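Local coordinates for TRAP dicarboxylate transporter-DctP subunit (Marinobacter aquaeolei, PDB 4PFI), which probably binds an organic-acid solute in the periplasm and delivers it to a TRAP-type membrane transporter, at residues F114-A127 / L237-V249. Sequence-based numbering, arbitrary orientation.
Sequences FNLHFLLPEEQEPA and LTMARASRFIASV
This buried contact, part polar and part apolar, joins the 3-10 turn and loop that lead to helix 124-132 with the link between strands 236-239 and 244-252, and R244 bonds across it. In this solute-binding protein of the DctP family, the contact fastens two connections far apart in sequence. The arginine chain is extended from CG to NE (chi3 -178°), long enough to carry its guanidinium to two backbone carbonyls. R244 NH1 donates almost straight to P121 O (3.0 Å), which lies in the guanidinium plane; R244 NH2 gives a more bent bond to E122 O (2.6 Å), above that carbonyl's plane. A127 CB lies over one guanidinium face, where a small methyl fits, and W159 adds a cation-pi contact. With an alanine here in place of R244, both carbonyls are likely to lose these donors, and W159 its cation-pi partner, with a gap opening beside A127. Further along, F118 N donates to A242 O (2.7 Å, 175° at the hydrogen), tying loop to link directly. The methyl of A242 is small enough to serve two rings, sitting over one face of H117 and one of F118, with A242 CB 3.7 Å from F118 CZ. H117 suits the place because its ring packs against the methyl while ND1 is hydrogen-bonded to Y194 OH. At the other end, I246 crosses F114 at about a right angle and sets CG2 over the ring centre, 4.0 Å from the centroid. One water bridges F114 O and R244 N; another joins L116 O, L119 N and A242 O. E122 pairs chiefly with R309, through OE2; E122 OE1 makes a long salt bridge to R241 NH1 (4.0 Å), and R241 also pairs with E306. Apolar contacts thus flank backbone polar groups matched by an arginine, an amide and two waters, a chemistry that would favour one fixed path for the loop.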
loop_
_atom_site.group_PDB
_atom_site.type_symbol
_atom_site.label_atom_id
_atom_site.label_comp_id
_atom_site.label_asym_id
_atom_site.label_seq_id
_atom_site.Cartn_x
_atom_site.Cartn_y
_atom_site.Cartn_z
ATOM N N PHE A 114 -2.084 -2.700 -7.948
ATOM C CA PHE A 114 -1.223 -1.789 -7.196
ATOM C C PHE A 114 0.136 -2.355 -6.829
ATOM O O PHE A 114 0.988 -1.620 -6.331
ATOM C CB PHE A 114 -1.937 -1.315 -5.916
ATOM C CG PHE A 114 -3.169 -0.535 -6.190
ATOM C CD1 PHE A 114 -3.090 0.653 -6.901
ATOM C CD2 PHE A 114 -4.413 -1.013 -5.796
ATOM C CE1 PHE A 114 -4.249 1.380 -7.192
ATOM C CE2 PHE A 114 -5.569 -0.291 -6.076
ATOM C CZ PHE A 114 -5.483 0.917 -6.783
ATOM N N ASN A 115 0.340 -3.648 -7.053
ATOM C CA ASN A 115 1.669 -4.244 -6.887
ATOM C C ASN A 115 2.396 -4.481 -8.225
ATOM O O ASN A 115 3.503 -5.003 -8.225
ATOM C CB ASN A 115 1.612 -5.564 -6.111
ATOM C CG ASN A 115 0.893 -5.461 -4.765
ATOM O OD1 ASN A 115 0.181 -6.391 -4.371
ATOM N ND2 ASN A 115 1.073 -4.352 -4.057
ATOM N N LEU A 116 1.783 -4.126 -9.355
ATOM C CA LEU A 116 2.461 -4.244 -10.663
ATOM C C LEU A 116 3.556 -3.180 -10.817
ATOM O O LEU A 116 3.347 -2.007 -10.504
ATOM C CB LEU A 116 1.456 -4.129 -11.819
ATOM C CG LEU A 116 0.553 -5.359 -12.012
ATOM C CD1 LEU A 116 -0.523 -5.058 -13.019
ATOM C CD2 LEU A 116 1.364 -6.588 -12.444
ATOM N N HIS A 117 4.729 -3.567 -11.297
ATOM C CA HIS A 117 5.829 -2.605 -11.386
ATOM C C HIS A 117 5.682 -1.710 -12.630
ATOM O O HIS A 117 5.289 -2.201 -13.686
ATOM C CB HIS A 117 7.177 -3.335 -11.401
ATOM C CG HIS A 117 7.509 -4.020 -10.107
ATOM N ND1 HIS A 117 8.711 -4.621 -9.868
ATOM C CD2 HIS A 117 6.764 -4.190 -8.979
ATOM C CE1 HIS A 117 8.709 -5.142 -8.647
ATOM N NE2 HIS A 117 7.543 -4.901 -8.100
ATOM N N PHE A 118 6.000 -0.418 -12.492
ATOM C CA PHE A 118 6.085 0.525 -13.617
ATOM C C PHE A 118 4.757 0.726 -14.347
ATOM O O PHE A 118 4.744 1.004 -15.530
ATOM C CB PHE A 118 7.181 0.083 -14.592
ATOM C CG PHE A 118 8.518 -0.109 -13.921
ATOM C CD1 PHE A 118 9.239 0.986 -13.463
ATOM C CD2 PHE A 118 9.037 -1.380 -13.710
ATOM C CE1 PHE A 118 10.444 0.823 -12.807
ATOM C CE2 PHE A 118 10.258 -1.543 -13.058
ATOM C CZ PHE A 118 10.955 -0.433 -12.604
ATOM N N LEU A 119 3.642 0.613 -13.633
ATOM C CA LEU A 119 2.338 0.674 -14.269
ATOM C C LEU A 119 1.701 2.038 -14.046
ATOM O O LEU A 119 1.491 2.797 -14.994
ATOM C CB LEU A 119 1.417 -0.415 -13.721
ATOM C CG LEU A 119 0.009 -0.415 -14.334
ATOM C CD1 LEU A 119 -0.005 -1.226 -15.617
ATOM C CD2 LEU A 119 -1.000 -0.950 -13.340
ATOM N N LEU A 120 1.374 2.337 -12.794
ATOM C CA LEU A 120 0.850 3.641 -12.438
ATOM C C LEU A 120 1.877 4.710 -12.804
ATOM O O LEU A 120 3.072 4.442 -12.809
ATOM C CB LEU A 120 0.573 3.700 -10.950
ATOM C CG LEU A 120 -0.735 3.110 -10.449
ATOM C CD1 LEU A 120 -1.041 1.743 -11.067
ATOM C CD2 LEU A 120 -0.659 3.022 -8.924
ATOM N N PRO A 121 1.413 5.926 -13.126
ATOM C CA PRO A 121 2.333 7.008 -13.502
ATOM C C PRO A 121 3.331 7.353 -12.370
ATOM O O PRO A 121 2.938 7.398 -11.203
ATOM C CB PRO A 121 1.393 8.182 -13.796
ATOM C CG PRO A 121 0.103 7.835 -13.157
ATOM C CD PRO A 121 0.004 6.353 -13.168
ATOM N N GLU A 122 4.600 7.555 -12.732
ATOM C CA GLU A 122 5.681 7.918 -11.814
ATOM C C GLU A 122 5.414 9.243 -11.139
ATOM O O GLU A 122 5.522 9.370 -9.917
ATOM C CB GLU A 122 6.988 8.120 -12.583
ATOM C CG GLU A 122 7.427 6.971 -13.424
ATOM C CD GLU A 122 8.661 7.314 -14.237
ATOM O OE1 GLU A 122 9.126 8.479 -14.160
ATOM O OE2 GLU A 122 9.166 6.416 -14.948
ATOM N N GLU A 123 5.126 10.247 -11.963
ATOM C CA GLU A 123 4.938 11.606 -11.482
ATOM C C GLU A 123 3.717 11.636 -10.586
ATOM O O GLU A 123 2.719 10.962 -10.847
ATOM C CB GLU A 123 4.782 12.610 -12.636
ATOM C CG GLU A 123 5.820 12.481 -13.761
ATOM C CD GLU A 123 7.266 12.746 -13.317
ATOM O OE1 GLU A 123 7.479 13.616 -12.438
ATOM O OE2 GLU A 123 8.202 12.089 -13.852
ATOM N N GLN A 124 3.815 12.436 -9.533
ATOM C CA GLN A 124 2.834 12.453 -8.459
ATOM C C GLN A 124 1.484 12.996 -8.899
ATOM O O GLN A 124 0.451 12.510 -8.456
ATOM C CB GLN A 124 3.342 13.290 -7.280
ATOM C CG GLN A 124 2.416 13.222 -6.062
ATOM C CD GLN A 124 2.666 14.326 -5.034
ATOM O OE1 GLN A 124 3.686 14.321 -4.342
ATOM N NE2 GLN A 124 1.725 15.271 -4.926
ATOM N N GLU A 125 1.471 14.010 -9.752
ATOM C CA GLU A 125 0.200 14.633 -10.093
ATOM C C GLU A 125 -0.706 13.759 -10.969
ATOM O O GLU A 125 -1.884 13.556 -10.648
ATOM C CB GLU A 125 0.424 16.010 -10.699
ATOM C CG GLU A 125 0.767 17.053 -9.641
ATOM C CD GLU A 125 -0.289 17.152 -8.533
ATOM O OE1 GLU A 125 -1.463 16.789 -8.779
ATOM O OE2 GLU A 125 0.056 17.585 -7.409
ATOM N N PRO A 126 -0.162 13.224 -12.067
ATOM C CA PRO A 126 -0.935 12.229 -12.820
ATOM C C PRO A 126 -1.389 11.076 -11.898
ATOM O O PRO A 126 -2.541 10.679 -11.949
ATOM C CB PRO A 126 0.056 11.723 -13.876
ATOM C CG PRO A 126 1.177 12.699 -13.900
ATOM C CD PRO A 126 1.199 13.405 -12.584
ATOM N N ALA A 127 -0.491 10.571 -11.053
ATOM C CA ALA A 127 -0.798 9.434 -10.175
ATOM C C ALA A 127 -1.925 9.790 -9.202
ATOM O O ALA A 127 -2.852 9.003 -8.981
ATOM C CB ALA A 127 0.436 9.018 -9.414
ATOM N N LEU A 237 20.031 0.089 0.353
ATOM C CA LEU A 237 18.662 0.499 0.064
ATOM C C LEU A 237 18.557 0.904 -1.414
ATOM O O LEU A 237 19.159 1.908 -1.809
ATOM C CB LEU A 237 18.330 1.694 0.948
ATOM C CG LEU A 237 16.852 1.908 1.222
ATOM C CD1 LEU A 237 16.625 1.449 2.626
ATOM C CD2 LEU A 237 16.469 3.353 1.069
ATOM N N THR A 238 17.869 0.123 -2.249
ATOM C CA THR A 238 17.757 0.479 -3.674
ATOM C C THR A 238 16.371 1.085 -3.977
ATOM O O THR A 238 15.349 0.479 -3.705
ATOM C CB THR A 238 17.989 -0.748 -4.644
ATOM O OG1 THR A 238 19.306 -1.283 -4.480
ATOM C CG2 THR A 238 17.831 -0.349 -6.082
HETATM N N MSE A 239 16.352 2.269 -4.567
HETATM C CA MSE A 239 15.109 2.951 -4.858
HETATM C C MSE A 239 14.877 2.860 -6.368
HETATM O O MSE A 239 15.503 3.568 -7.160
HETATM C CB MSE A 239 15.189 4.382 -4.323
HETATM C CG MSE A 239 15.864 4.404 -2.877
HETATM SE SE MSE A 239 15.611 6.100 -1.991
HETATM C CE MSE A 239 14.352 5.579 -0.592
ATOM N N ALA A 240 14.025 1.923 -6.759
ATOM C CA ALA A 240 13.729 1.709 -8.174
ATOM C C ALA A 240 12.511 2.487 -8.618
ATOM O O ALA A 240 12.291 2.608 -9.803
ATOM C CB ALA A 240 13.497 0.251 -8.458
ATOM N N ARG A 241 11.744 3.021 -7.659
ATOM C CA ARG A 241 10.453 3.659 -7.933
ATOM C C ARG A 241 9.656 2.771 -8.933
ATOM O O ARG A 241 9.355 3.179 -10.050
ATOM C CB ARG A 241 10.693 5.081 -8.445
ATOM C CG ARG A 241 11.147 6.070 -7.361
ATOM C CD ARG A 241 11.328 7.517 -7.921
ATOM N NE ARG A 241 12.332 7.527 -8.996
ATOM C CZ ARG A 241 12.132 7.941 -10.247
ATOM N NH1 ARG A 241 10.960 8.447 -10.654
ATOM N NH2 ARG A 241 13.137 7.857 -11.106
ATOM N N ALA A 242 9.380 1.528 -8.528
ATOM C CA ALA A 242 8.706 0.568 -9.397
ATOM C C ALA A 242 7.223 0.539 -9.074
ATOM O O ALA A 242 6.393 0.471 -9.966
ATOM C CB ALA A 242 9.330 -0.825 -9.259
ATOM N N SER A 243 6.883 0.611 -7.789
ATOM C CA SER A 243 5.480 0.680 -7.376
ATOM C C SER A 243 5.364 1.380 -6.037
ATOM O O SER A 243 6.328 1.465 -5.265
ATOM C CB SER A 243 4.879 -0.721 -7.256
ATOM O OG SER A 243 5.678 -1.517 -6.409
ATOM N N ARG A 244 4.162 1.846 -5.747
ATOM C CA ARG A 244 3.844 2.488 -4.495
ATOM C C ARG A 244 3.020 1.588 -3.578
ATOM O O ARG A 244 2.295 0.709 -4.031
ATOM C CB ARG A 244 3.035 3.734 -4.781
ATOM C CG ARG A 244 3.830 4.900 -5.344
ATOM C CD ARG A 244 2.883 6.054 -5.561
ATOM N NE ARG A 244 3.512 7.235 -6.140
ATOM C CZ ARG A 244 3.595 7.472 -7.438
ATOM N NH1 ARG A 244 3.111 6.602 -8.316
ATOM N NH2 ARG A 244 4.165 8.583 -7.869
ATOM N N PHE A 245 3.125 1.825 -2.280
ATOM C CA PHE A 245 2.200 1.232 -1.321
ATOM C C PHE A 245 0.912 2.017 -1.395
ATOM O O PHE A 245 0.899 3.194 -1.072
ATOM C CB PHE A 245 2.705 1.439 0.096
ATOM C CG PHE A 245 2.641 0.239 0.979
ATOM C CD1 PHE A 245 2.761 -1.051 0.467
ATOM C CD2 PHE A 245 2.591 0.404 2.372
ATOM C CE1 PHE A 245 2.782 -2.172 1.326
ATOM C CE2 PHE A 245 2.617 -0.714 3.245
ATOM C CZ PHE A 245 2.711 -1.999 2.719
ATOM N N ILE A 246 -0.171 1.359 -1.781
ATOM C CA ILE A 246 -1.474 1.995 -1.882
ATOM C C ILE A 246 -2.432 1.259 -0.968
ATOM O O ILE A 246 -2.684 0.069 -1.180
ATOM C CB ILE A 246 -2.017 1.863 -3.301
ATOM C CG1 ILE A 246 -1.013 2.430 -4.316
ATOM C CG2 ILE A 246 -3.385 2.557 -3.419
ATOM C CD1 ILE A 246 -0.773 3.924 -4.165
ATOM N N ALA A 247 -2.976 1.936 0.042
ATOM C CA ALA A 247 -3.930 1.312 0.959
ATOM C C ALA A 247 -5.363 1.753 0.623
ATOM O O ALA A 247 -5.569 2.884 0.183
ATOM C CB ALA A 247 -3.595 1.684 2.382
ATOM N N SER A 248 -6.338 0.859 0.826
ATOM C CA SER A 248 -7.762 1.155 0.615
ATOM C C SER A 248 -8.401 1.646 1.891
ATOM O O SER A 248 -8.093 1.131 2.968
ATOM C CB SER A 248 -8.534 -0.126 0.245
ATOM O OG SER A 248 -8.554 -0.376 -1.134
ATOM N N VAL A 249 -9.324 2.596 1.786
ATOM C CA VAL A 249 -10.227 2.871 2.906
ATOM C C VAL A 249 -11.578 2.235 2.596
ATOM O O VAL A 249 -12.206 2.553 1.591
ATOM C CB VAL A 249 -10.408 4.389 3.182
ATOM C CG1 VAL A 249 -11.454 4.611 4.294
ATOM C CG2 VAL A 249 -9.081 5.045 3.551
HETATM O O HOH W 1 1.730 0.890 -7.120
HETATM O O HOH W 2 3.196 0.889 -10.644
#